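Local coordinates for cell wall surface anchor family protein (Streptococcus pneumoniae, PDB 4OQ1), which probably anchors the pneumococcal pilus to the bacterial cell wall, serving as an ancillary pilin that includes CnaB-type domains, at residues 37-42 against 183-188; 153-156 against 162-165; 199-204 against 222-227; 234-239 against 248-253; 280-283 against 288-291. The protein carries 3 engineered substitutions. All blocks are in the same frame, centred on the assembly; numbering follows the deposited sequence.

Contact 1. Residues 37-42 against 183-188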
# COMPACT_ATOMS: atom_id res chain seq x y z
N TYR A 37 4.19 -0.92 -21.19
CA TYR A 37 3.29 -1.70 -21.99
C TYR A 37 2.72 -2.91 -21.22
O TYR A 37 1.54 -3.06 -21.18
CB TYR A 37 3.92 -2.22 -23.30
CG TYR A 37 2.96 -3.03 -24.15
CD1 TYR A 37 1.98 -2.39 -24.99
CD2 TYR A 37 2.95 -4.43 -24.11
CE1 TYR A 37 1.11 -3.12 -25.75
CE2 TYR A 37 2.04 -5.16 -24.86
CZ TYR A 37 1.14 -4.54 -25.68
OH TYR A 37 0.23 -5.28 -26.45
N GLN A 38 3.58 -3.78 -20.65
CA GLN A 38 3.10 -5.02 -19.96
C GLN A 38 2.10 -4.73 -18.89
O GLN A 38 1.07 -5.37 -18.85
CB GLN A 38 4.21 -5.84 -19.28
CG GLN A 38 5.49 -6.03 -20.08
CD GLN A 38 5.26 -6.53 -21.48
OE1 GLN A 38 5.83 -6.01 -22.46
NE2 GLN A 38 4.46 -7.57 -21.59
N GLU A 39 2.44 -3.81 -18.01
CA GLU A 39 1.51 -3.43 -16.93
C GLU A 39 0.17 -2.84 -17.38
O GLU A 39 -0.84 -3.14 -16.84
CB GLU A 39 2.20 -2.44 -15.96
CG GLU A 39 1.38 -2.15 -14.67
CD GLU A 39 2.14 -1.37 -13.60
OE1 GLU A 39 2.25 -0.13 -13.74
OE2 GLU A 39 2.62 -1.96 -12.60
N VAL A 40 0.20 -1.90 -18.32
CA VAL A 40 -1.04 -1.40 -18.91
C VAL A 40 -1.87 -2.54 -19.42
O VAL A 40 -3.05 -2.66 -19.09
CB VAL A 40 -0.74 -0.47 -20.12
CG1 VAL A 40 -1.99 -0.15 -20.86
CG2 VAL A 40 0.03 0.79 -19.68
N VAL A 41 -1.27 -3.41 -20.23
CA VAL A 41 -2.03 -4.55 -20.77
C VAL A 41 -2.63 -5.36 -19.62
O VAL A 41 -3.83 -5.69 -19.61
CB VAL A 41 -1.09 -5.44 -21.59
CG1 VAL A 41 -1.65 -6.82 -21.79
CG2 VAL A 41 -0.74 -4.79 -22.90
N SER A 42 -1.82 -5.62 -18.61
CA SER A 42 -2.30 -6.41 -17.47
C SER A 42 -3.55 -5.79 -16.91
O SER A 42 -4.38 -6.46 -16.39
CB SER A 42 -1.23 -6.54 -16.42
OG SER A 42 -1.06 -5.35 -15.71
N PRO A 183 -7.80 0.20 -4.42
CA PRO A 183 -6.93 -0.63 -5.28
C PRO A 183 -5.66 -0.00 -5.76
O PRO A 183 -5.72 1.13 -6.22
CB PRO A 183 -7.83 -0.90 -6.45
CG PRO A 183 -8.76 0.25 -6.51
CD PRO A 183 -8.99 0.67 -5.13
N LEU A 184 -4.58 -0.78 -5.85
CA LEU A 184 -3.24 -0.26 -6.14
C LEU A 184 -2.46 -1.21 -6.98
O LEU A 184 -2.68 -2.43 -6.92
CB LEU A 184 -2.47 -0.05 -4.86
CG LEU A 184 -3.08 0.97 -3.89
CD1 LEU A 184 -2.34 0.96 -2.56
CD2 LEU A 184 -3.09 2.40 -4.42
N ILE A 185 -1.50 -0.65 -7.72
CA ILE A 185 -0.60 -1.47 -8.55
C ILE A 185 0.73 -0.82 -8.39
O ILE A 185 0.82 0.36 -8.16
CB ILE A 185 -0.97 -1.49 -10.08
CG1 ILE A 185 -1.04 -0.08 -10.66
CG2 ILE A 185 -2.25 -2.26 -10.34
CD1 ILE A 185 -1.11 -0.02 -12.18
N GLY A 186 1.77 -1.62 -8.46
CA GLY A 186 3.07 -1.09 -8.43
C GLY A 186 3.28 -0.59 -7.04
O GLY A 186 2.67 -1.09 -6.09
N GLU A 187 4.08 0.45 -6.93
CA GLU A 187 4.55 0.91 -5.68
C GLU A 187 4.74 2.41 -5.81
O GLU A 187 5.86 2.88 -6.07
CB GLU A 187 5.90 0.24 -5.41
CG GLU A 187 6.63 0.55 -4.12
CD GLU A 187 7.98 -0.21 -4.07
OE1 GLU A 187 8.84 -0.04 -4.97
OE2 GLU A 187 8.19 -0.97 -3.11
N TYR A 188 3.69 3.19 -5.61
CA TYR A 188 2.31 2.78 -5.43
C TYR A 188 1.46 3.73 -6.26
O TYR A 188 1.69 4.91 -6.16
CB TYR A 188 1.93 2.97 -3.97
CG TYR A 188 2.68 2.15 -2.96
CD1 TYR A 188 2.43 0.75 -2.79
CD2 TYR A 188 3.67 2.74 -2.17
CE1 TYR A 188 3.12 0.01 -1.83
CE2 TYR A 188 4.37 1.99 -1.20
CZ TYR A 188 4.08 0.64 -1.01
OH TYR A 188 4.76 -0.05 -0.04

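Contact 2. Residues 153-156 against 162-165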
# COMPACT_ATOMS: atom_id res chain seq x y z
N LEU A 153 3.28 10.42 2.56
CA LEU A 153 3.21 10.18 4.00
C LEU A 153 4.62 10.12 4.56
O LEU A 153 5.49 9.40 4.03
CB LEU A 153 2.38 8.92 4.34
CG LEU A 153 2.16 8.60 5.83
CD1 LEU A 153 0.88 7.75 5.98
CD2 LEU A 153 3.38 7.88 6.28
N ILE A 154 4.84 10.90 5.63
CA ILE A 154 6.11 10.93 6.34
C ILE A 154 5.89 10.39 7.76
O ILE A 154 5.12 10.94 8.52
CB ILE A 154 6.74 12.34 6.46
CG1 ILE A 154 7.03 12.90 5.07
CG2 ILE A 154 8.06 12.16 7.19
CD1 ILE A 154 7.65 14.27 5.07
N LYS A 155 6.58 9.30 8.05
CA LYS A 155 6.52 8.63 9.33
C LYS A 155 7.76 8.89 10.16
O LYS A 155 8.84 8.58 9.78
CB LYS A 155 6.34 7.13 9.12
CG LYS A 155 5.98 6.35 10.36
CD LYS A 155 4.76 6.85 11.10
CE LYS A 155 4.44 6.02 12.33
NZ LYS A 155 5.12 6.39 13.61
N VAL A 156 7.55 9.44 11.32
CA VAL A 156 8.60 9.80 12.25
C VAL A 156 8.34 9.33 13.69
O VAL A 156 7.18 8.98 14.10
CB VAL A 156 8.86 11.32 12.27
CG1 VAL A 156 9.43 11.85 10.96
CG2 VAL A 156 7.65 12.13 12.73
N ARG A 162 13.28 9.49 10.91
CA ARG A 162 12.37 8.87 9.93
C ARG A 162 12.26 7.34 10.26
O ARG A 162 13.33 6.65 10.54
CB ARG A 162 12.98 9.13 8.53
CG ARG A 162 13.12 10.60 8.09
CD ARG A 162 11.76 11.21 8.07
NE ARG A 162 11.65 12.56 7.55
CZ ARG A 162 11.45 12.92 6.29
NH1 ARG A 162 11.47 12.04 5.33
NH2 ARG A 162 11.30 14.22 6.00
N LEU A 163 11.08 6.75 10.18
CA LEU A 163 10.87 5.31 10.51
C LEU A 163 10.58 4.44 9.28
O LEU A 163 9.62 4.65 8.57
CB LEU A 163 9.78 5.14 11.56
CG LEU A 163 9.91 5.92 12.89
CD1 LEU A 163 8.72 5.63 13.83
CD2 LEU A 163 11.21 5.75 13.55
N GLU A 164 11.49 3.48 8.97
CA GLU A 164 11.32 2.56 7.94
C GLU A 164 10.62 1.27 8.34
O GLU A 164 10.77 0.75 9.44
CB GLU A 164 12.80 2.23 7.42
CG GLU A 164 12.80 1.28 6.30
CD GLU A 164 14.23 0.99 5.82
OE1 GLU A 164 15.21 1.40 6.45
OE2 GLU A 164 14.37 0.34 4.78
N GLY A 165 9.72 0.82 7.46
CA GLY A 165 9.06 -0.44 7.60
C GLY A 165 7.75 -0.42 8.36
O GLY A 165 7.20 -1.47 8.73

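Contact 3. Residues 199-204 against 222-227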
# COMPACT_ATOMS: atom_id res chain seq x y z
N THR A 199 -0.74 -3.98 2.25
CA THR A 199 -0.15 -3.13 3.23
C THR A 199 0.92 -2.37 2.56
O THR A 199 1.72 -2.96 1.81
CB THR A 199 0.35 -3.92 4.43
OG1 THR A 199 -0.80 -4.60 4.98
CG2 THR A 199 0.89 -3.03 5.48
N LEU A 200 0.95 -1.07 2.82
CA LEU A 200 1.97 -0.15 2.23
C LEU A 200 3.02 0.09 3.32
O LEU A 200 2.68 0.42 4.44
CB LEU A 200 1.26 1.19 1.91
CG LEU A 200 0.10 1.37 0.94
CD1 LEU A 200 -1.23 0.75 1.36
CD2 LEU A 200 -0.24 2.81 0.64
N TYR A 201 4.33 0.06 3.00
CA TYR A 201 5.34 0.18 4.01
C TYR A 201 6.24 1.37 3.74
O TYR A 201 6.67 1.56 2.61
CB TYR A 201 6.30 -1.12 4.02
CG TYR A 201 5.57 -2.35 4.49
CD1 TYR A 201 4.96 -3.16 3.58
CD2 TYR A 201 5.44 -2.63 5.83
CE1 TYR A 201 4.22 -4.26 3.97
CE2 TYR A 201 4.67 -3.72 6.28
CZ TYR A 201 4.13 -4.58 5.37
OH TYR A 201 3.33 -5.65 5.77
N THR A 202 6.54 2.10 4.78
CA THR A 202 7.53 3.21 4.77
C THR A 202 8.84 2.76 4.27
O THR A 202 9.29 1.70 4.73
CB THR A 202 7.62 4.02 6.08
OG1 THR A 202 8.08 3.26 7.26
CG2 THR A 202 6.22 4.67 6.37
N ASP A 203 9.52 3.66 3.55
CA ASP A 203 10.84 3.36 2.91
C ASP A 203 11.94 3.84 3.83
O ASP A 203 11.69 4.24 4.94
CB ASP A 203 10.98 3.97 1.51
CG ASP A 203 10.91 5.51 1.49
OD1 ASP A 203 11.03 6.17 2.53
OD2 ASP A 203 10.69 6.07 0.40
N LYS A 204 13.19 3.83 3.39
CA LYS A 204 14.25 4.21 4.31
C LYS A 204 14.14 5.65 4.73
O LYS A 204 14.79 6.06 5.67
CB LYS A 204 15.66 3.93 3.73
CG LYS A 204 16.07 4.92 2.65
CD LYS A 204 17.54 4.79 2.23
CE LYS A 204 17.79 5.48 0.90
NZ LYS A 204 16.88 5.01 -0.20
N GLU A 222 -2.70 2.89 10.39
CA GLU A 222 -1.41 2.28 10.78
C GLU A 222 -1.58 0.85 11.33
O GLU A 222 -1.48 0.60 12.53
CB GLU A 222 -0.68 3.14 11.80
CG GLU A 222 0.71 2.67 12.08
CD GLU A 222 1.56 3.69 12.85
OE1 GLU A 222 1.13 4.83 13.04
OE2 GLU A 222 2.64 3.28 13.32
N VAL A 223 -1.79 -0.09 10.43
CA VAL A 223 -2.10 -1.46 10.77
C VAL A 223 -0.91 -2.24 11.25
O VAL A 223 -1.11 -3.19 11.99
CB VAL A 223 -2.77 -2.22 9.57
CG1 VAL A 223 -4.14 -1.63 9.35
CG2 VAL A 223 -1.86 -2.23 8.32
N GLU A 224 0.31 -1.84 10.86
CA GLU A 224 1.52 -2.52 11.26
C GLU A 224 2.65 -1.59 11.80
O GLU A 224 3.64 -1.38 11.13
CB GLU A 224 2.03 -3.34 10.12
CG GLU A 224 2.70 -4.62 10.51
CD GLU A 224 3.10 -5.39 9.25
OE1 GLU A 224 2.27 -5.42 8.32
OE2 GLU A 224 4.23 -5.94 9.18
N PRO A 225 2.51 -1.11 13.06
CA PRO A 225 3.56 -0.33 13.75
C PRO A 225 4.82 -1.15 13.92
O PRO A 225 4.80 -2.36 13.90
CB PRO A 225 2.95 0.02 15.09
CG PRO A 225 1.78 -0.80 15.26
CD PRO A 225 1.33 -1.31 13.92
N LEU A 226 5.93 -0.44 13.96
CA LEU A 226 7.22 -1.01 14.15
C LEU A 226 7.32 -1.20 15.65
O LEU A 226 6.91 -0.28 16.45
CB LEU A 226 8.23 0.04 13.69
CG LEU A 226 9.66 -0.37 13.61
CD1 LEU A 226 9.78 -1.53 12.65
CD2 LEU A 226 10.47 0.78 13.10
N ALA A 227 7.88 -2.35 16.06
CA ALA A 227 7.99 -2.63 17.50
C ALA A 227 8.95 -1.62 18.12
O ALA A 227 9.99 -1.26 17.50
CB ALA A 227 8.42 -4.07 17.76
O HOH W 1 -0.09 -5.76 7.47

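Contact 4. Residues 234-239 against 248-253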
# COMPACT_ATOMS: atom_id res chain seq x y z
N LEU A 234 -4.29 6.05 15.03
CA LEU A 234 -4.35 4.98 14.03
C LEU A 234 -4.58 5.47 12.54
O LEU A 234 -3.96 5.02 11.56
CB LEU A 234 -5.48 4.05 14.38
CG LEU A 234 -5.35 2.74 13.64
CD1 LEU A 234 -4.14 2.03 14.12
CD2 LEU A 234 -6.59 1.85 13.88
N ASP A 235 -5.55 6.39 12.43
CA ASP A 235 -5.97 6.98 11.17
C ASP A 235 -5.39 8.37 10.96
O ASP A 235 -5.43 9.20 11.87
CB ASP A 235 -7.53 7.10 11.23
CG ASP A 235 -8.19 5.82 11.16
OD1 ASP A 235 -7.54 4.87 10.64
OD2 ASP A 235 -9.37 5.71 11.58
N THR A 236 -4.85 8.64 9.77
CA THR A 236 -4.43 9.99 9.40
C THR A 236 -5.17 10.30 8.07
O THR A 236 -4.99 9.64 7.04
CB THR A 236 -2.89 10.10 9.26
OG1 THR A 236 -2.28 9.80 10.51
CG2 THR A 236 -2.54 11.52 8.89
N ASP A 237 -5.99 11.34 8.11
CA ASP A 237 -6.88 11.70 7.01
C ASP A 237 -6.18 12.57 6.03
O ASP A 237 -5.25 13.33 6.36
CB ASP A 237 -8.12 12.44 7.59
CG ASP A 237 -9.22 11.47 8.01
OD1 ASP A 237 -8.99 10.26 8.33
OD2 ASP A 237 -10.37 11.93 8.00
N VAL A 238 -6.59 12.50 4.79
CA VAL A 238 -5.92 13.35 3.79
C VAL A 238 -6.97 13.59 2.71
O VAL A 238 -7.84 12.75 2.50
CB VAL A 238 -4.62 12.73 3.22
CG1 VAL A 238 -4.91 11.58 2.37
CG2 VAL A 238 -3.91 13.76 2.36
N GLN A 239 -6.97 14.80 2.15
CA GLN A 239 -7.96 15.24 1.16
C GLN A 239 -7.20 15.69 -0.07
O GLN A 239 -6.25 16.52 0.00
CB GLN A 239 -8.83 16.35 1.69
CG GLN A 239 -9.94 16.78 0.69
CD GLN A 239 -10.84 17.91 1.22
OE1 GLN A 239 -10.44 19.07 1.32
NE2 GLN A 239 -12.03 17.55 1.61
N ILE A 248 1.55 14.54 4.53
CA ILE A 248 1.05 14.38 5.85
C ILE A 248 2.19 13.67 6.65
O ILE A 248 2.99 12.86 6.08
CB ILE A 248 -0.25 13.51 5.99
CG1 ILE A 248 -0.11 12.23 5.21
CG2 ILE A 248 -1.49 14.21 5.50
CD1 ILE A 248 -1.15 11.20 5.64
N THR A 249 2.29 14.05 7.92
CA THR A 249 3.38 13.61 8.80
C THR A 249 2.74 12.89 9.97
O THR A 249 1.87 13.44 10.66
CB THR A 249 4.22 14.77 9.28
OG1 THR A 249 4.89 15.36 8.16
CG2 THR A 249 5.25 14.33 10.33
N VAL A 250 3.09 11.60 10.14
CA VAL A 250 2.54 10.81 11.19
C VAL A 250 3.66 10.51 12.22
O VAL A 250 4.79 10.13 11.86
CB VAL A 250 2.03 9.46 10.62
CG1 VAL A 250 1.47 8.57 11.70
CG2 VAL A 250 1.15 9.61 9.41
N VAL A 251 3.33 10.74 13.47
CA VAL A 251 4.26 10.74 14.62
C VAL A 251 4.01 9.51 15.51
O VAL A 251 2.86 9.13 15.84
CB VAL A 251 4.11 11.99 15.51
CG1 VAL A 251 5.17 11.96 16.63
CG2 VAL A 251 4.22 13.28 14.71
N ASN A 252 5.09 8.77 15.70
CA ASN A 252 5.12 7.58 16.56
C ASN A 252 5.86 7.86 17.89
O ASN A 252 6.82 8.58 17.92
CB ASN A 252 5.75 6.36 15.85
CG ASN A 252 4.93 5.85 14.69
OD1 ASN A 252 4.17 4.94 14.81
N GLN A 253 5.40 7.25 18.98
CA GLN A 253 6.14 7.38 20.29
C GLN A 253 7.15 6.27 20.57
O GLN A 253 6.78 5.12 20.79
CB GLN A 253 5.19 7.61 21.43
CG GLN A 253 4.41 8.88 21.23
CD GLN A 253 5.23 10.18 21.30
OE1 GLN A 253 6.21 10.31 22.07
NE2 GLN A 253 4.81 11.18 20.50

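Contact 5. Residues 280-283 against 288-291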
# COMPACT_ATOMS: atom_id res chain seq x y z
N VAL A 280 4.16 -14.77 28.75
CA VAL A 280 3.99 -13.36 28.92
C VAL A 280 3.08 -12.76 27.87
O VAL A 280 3.29 -13.00 26.74
CB VAL A 280 5.36 -12.62 28.90
CG1 VAL A 280 5.10 -11.17 29.11
CG2 VAL A 280 6.33 -13.18 29.96
N MET A 281 2.06 -12.01 28.25
CA MET A 281 1.06 -11.48 27.30
C MET A 281 0.79 -10.03 27.50
O MET A 281 0.98 -9.50 28.59
CB MET A 281 -0.30 -12.13 27.55
CG MET A 281 -0.24 -13.59 27.87
SD MET A 281 -0.43 -14.55 26.36
CE MET A 281 -1.56 -15.70 27.06
N LYS A 282 0.30 -9.39 26.44
CA LYS A 282 -0.31 -8.08 26.51
C LYS A 282 -1.78 -8.21 26.22
O LYS A 282 -2.23 -9.25 25.76
CB LYS A 282 0.37 -7.05 25.65
CG LYS A 282 0.60 -7.33 24.18
CD LYS A 282 1.83 -6.52 23.71
CE LYS A 282 2.18 -6.72 22.23
NZ LYS A 282 1.29 -5.91 21.35
N GLU A 283 -2.55 -7.22 26.55
CA GLU A 283 -3.91 -7.27 26.19
C GLU A 283 -4.19 -6.27 25.10
O GLU A 283 -3.72 -5.17 25.17
CB GLU A 283 -4.83 -7.02 27.35
CG GLU A 283 -6.29 -7.13 26.96
CD GLU A 283 -6.91 -5.79 26.97
OE1 GLU A 283 -6.59 -5.17 27.97
OE2 GLU A 283 -7.64 -5.35 26.02
N TYR A 288 -5.92 -11.66 25.22
CA TYR A 288 -4.50 -11.74 25.49
C TYR A 288 -3.75 -12.19 24.32
O TYR A 288 -4.07 -13.19 23.65
CB TYR A 288 -4.20 -12.63 26.72
CG TYR A 288 -4.81 -12.21 28.03
CD1 TYR A 288 -4.25 -11.18 28.76
CD2 TYR A 288 -5.87 -12.92 28.62
CE1 TYR A 288 -4.71 -10.78 29.98
CE2 TYR A 288 -6.40 -12.48 29.79
CZ TYR A 288 -5.84 -11.45 30.50
OH TYR A 288 -6.31 -11.06 31.71
N THR A 289 -2.68 -11.47 24.04
CA THR A 289 -1.82 -11.91 22.92
C THR A 289 -0.36 -12.01 23.31
O THR A 289 0.16 -11.19 24.07
CB THR A 289 -1.95 -10.95 21.70
OG1 THR A 289 -1.26 -9.74 21.97
CG2 THR A 289 -3.33 -10.60 21.41
N PRO A 290 0.34 -13.02 22.82
CA PRO A 290 1.70 -13.27 23.24
C PRO A 290 2.73 -12.17 22.93
O PRO A 290 2.72 -11.54 21.87
CB PRO A 290 2.06 -14.53 22.48
CG PRO A 290 0.79 -15.29 22.45
CD PRO A 290 -0.34 -14.28 22.50
N VAL A 291 3.62 -11.94 23.88
CA VAL A 291 4.75 -11.02 23.63
C VAL A 291 5.77 -11.83 22.85
O VAL A 291 6.00 -12.98 23.13
CB VAL A 291 5.35 -10.51 24.95
CG1 VAL A 291 6.70 -9.84 24.73
CG2 VAL A 291 4.42 -9.50 25.56
O HOH W 2 4.17 -15.02 24.88

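Contact 1. Residues 37-42 against 183-188
Helix 37-42 meets residues 183-188 through Glu-39, whose side chain spans the gap to Ile-185 and Gly-186. The interface is small, burying 99 Å² in all, and the nearest alpha carbons, Glu-39 CA and Ile-185 CA, remain 8.9 Å apart. Ahead of Glu-39 in the helix, Tyr-37 turns back into its own domain and bonds through OH to Leu-94 O. Glu-39 instead points from the helix toward 183-188. With CG anti to the backbone N (chi1 -171°) and the chain straight beyond it, the carboxylate is carried to the Ile-185 side chain, which it crosses obliquely. The methyl CD1 of Ile-185 lies 3.7 Å from Glu-39 OE1 and 3.8 Å from Glu-39 CD, so it rests against one branch of the carboxylate and the carbon between the two oxygens. Glu-39 OE2 comes no nearer than 4.2 Å to Gly-186 N, too long for a bond. The polar grip on OE1 comes from a salt bridge with Arg-189, just past 183-188, and a hydrogen bond from Asn-36 ND2. This is a junction between domains: the helix belongs to the N-terminal sheet domain, whereas 183-188 runs from the end of strand 177-185 into the following turn of the CnaB domain. Gly-186 makes that turn with a positive phi of 71°, and a cis peptide precedes Tyr-188. Farther along the helix, Val-40 points away from the junction toward Val-119, while Val-41 packs on Phe-93.

Contact 2. Residues 153-156 against 162-165
Val-156 and Arg-162 form a single beta bridge, their CA atoms 4.5 Å apart, where the chain comes back past the end of strand 150-157. One backbone hydrogen bond joins the segments: Leu-163 N donates to Lys-155 O over 2.9 Å, nearly straight at 163°. The same oxygen also receives a CA-H contact from Arg-162 CA at 3.5 Å. Beyond this point the segments part, and Glu-164 points away. On one side of the strand the guanidinium of Arg-162 lies over Ile-154, whose CG2, anti to its own backbone N, sits beneath the centre of one face, 3.6 Å from Arg-162 CZ. Val-156 CG1 adds an oblique contact, 3.8 Å from Arg-162 CD. The bend of the arginine at chi2 folds its chain back across these two residues, and its NH1 is held beyond them by Glu-207 and Asn-205 O. On the other side lies a feature common among CnaB domains of Gram-positive pilins, an intramolecular isopeptide bond: Lys-155 NZ is joined covalently to Asn-252 CG on the neighbouring strand 246-254. Leu-163 helps to enclose this link with an apolar branch, its CD1 lying 3.7 Å from Lys-155 NZ. The linking nitrogen also makes a weak hydrogen bond to Val-156 O at 3.3 Å. Lys-155 is bent at chi2 and chi4, and its aliphatic part runs past Leu-163 inside the domain.

Contact 3. Residues 199-204 against 222-227
A single carboxylate oxygen of Glu-224 gathers the polar side of this contact, taking a direct bond from Tyr-201 and one from a water that also bonds Thr-199 OG1. Tyr-201 OH donates to Glu-224 OE1 over 2.8 Å, meeting it on the syn side, 25° out of the carboxylate plane. The carboxylate stands at the edge of the phenol ring, and the two planes are close to perpendicular, 82° apart. The water lies 2.5 Å from Glu-224 OE1, a short bond in which it is the donor, and 2.8 Å from Thr-199 OG1. Lys-169 also bonds to that threonine hydroxyl, and its charge may help to favour the ionised carboxylate. The other branch, Thr-199 CG2, meets Val-223 CG2 tip to tip at 4.0 Å. It also lies 4.0 Å from Glu-224 OE1, the threonine and glutamate side chains crossing at about a right angle. These groups bridge a wide gap, since the nearest alpha carbons, Thr-199 CA and Val-223 CA, are 8.0 Å apart. Strand 167-174 pairs with both 200-201 and 216-224 and separates them within one antiparallel sheet. Val-223 and Glu-224 both point toward 199-204 because together they face Gly-167, the arrangement of a classic beta bulge at the end of strand 216-224.

Contact 4. Residues 234-239 against 248-253
Ile-248 lays its CD1 methyl against Thr-236, 3.5 Å from the CG2 of that threonine, the two side chains lying alongside and pointing opposite ways. Thr-236 divides its branches between two residues. CG2, anti to the backbone N (chi1 -62° for OG1), goes to the isoleucine, while OG1 turns to Val-250 and lies 3.6 Å from its CG2. The second branch of Ile-248 reaches farther along the strand: its CG2 meets Val-238 CG2 at 4.0 Å, with the side chains at about a right angle, and comes equally near the backbone at Asp-237 O. Four side chains from two strands thus interdigitate, Thr-236 and Val-238 from one, Ile-248 and Val-250 from the other, joined by van der Waals contact. The strands run almost exactly antiparallel, 174° between their directions, but their axes stay 8.5 Å apart, too far for backbone pairing: this is packing between layers. Asp-237 points away from the interface and pairs with Arg-219. Strand 235-240 hydrogen-bonds along strand 216-224 in the antiparallel sheet, while strand 246-254 lies beside strand 150-157 in the four-stranded mixed sheet. Phe-220 from the first sheet and Leu-153 from the second also touch Ile-248, which therefore sits between the two layers of the CnaB beta sandwich.

Contact 5. Residues 280-283 against 288-291
The beta hairpin of strands 277-284 and 287-293 brings Val-280 to Glu-283 against Tyr-288 to Val-291 in the second prealbumin-like domain. Lys-282 and Thr-289 are an antiparallel hydrogen-bonded pair: Lys-282 N donates to Thr-289 O over 3.0 Å, and Thr-289 N returns to Lys-282 O over 2.8 Å. A third bond, Val-291 N to Val-280 O at 3.1 Å, continues the pairing past Pro-290. That proline occupies a non-hydrogen-bonded position opposite Met-281, where its lack of an N-H costs no bond between these strands. Met-281 bends at chi2 (-93°) and lies beside the proline, SD 3.9 Å from Pro-290 CD, while its CB meets Tyr-288 CB at 4.0 Å. Tyr-288 passes its ring edge by Lys-282 O and stacks edge-to-face with Tyr-319. On the face of Lys-282 and Thr-289, the lysine CG rests 3.8 Å from Thr-289 OG1, and its ammonium pairs with Glu-284. Val-280 CG1 and Val-291 CG2 touch at 4.0 Å. Backbone bonds thus fix the register, and the side chains add mostly apolar contact, with the lysine charge met beyond the pairing.

In the fold
Contacts 2, 3 and 4 belong to one CnaB domain, contact 1 ties that domain to the N-terminal one, and contact 5 lies in the next domain along the chain. Contact 2 is buried and contact 4 partly so; strands 150-157 and 246-254, neighbours in one sheet, connect them, and the isopeptide link joins Lys-155 to Asn-252. Glu-222 lies next to that link, as an acidic residue does in related CnaB domains. Contacts 1 and 3 are at the surface, each centred on a glutamate, packed on isoleucine in contact 1 and hydrogen-bonded across in contact 3; they meet where Tyr-188 OH bonds to Tyr-201 N. Contact 4 is apolar packing between layers, contact 5 backbone pairing within a sheet.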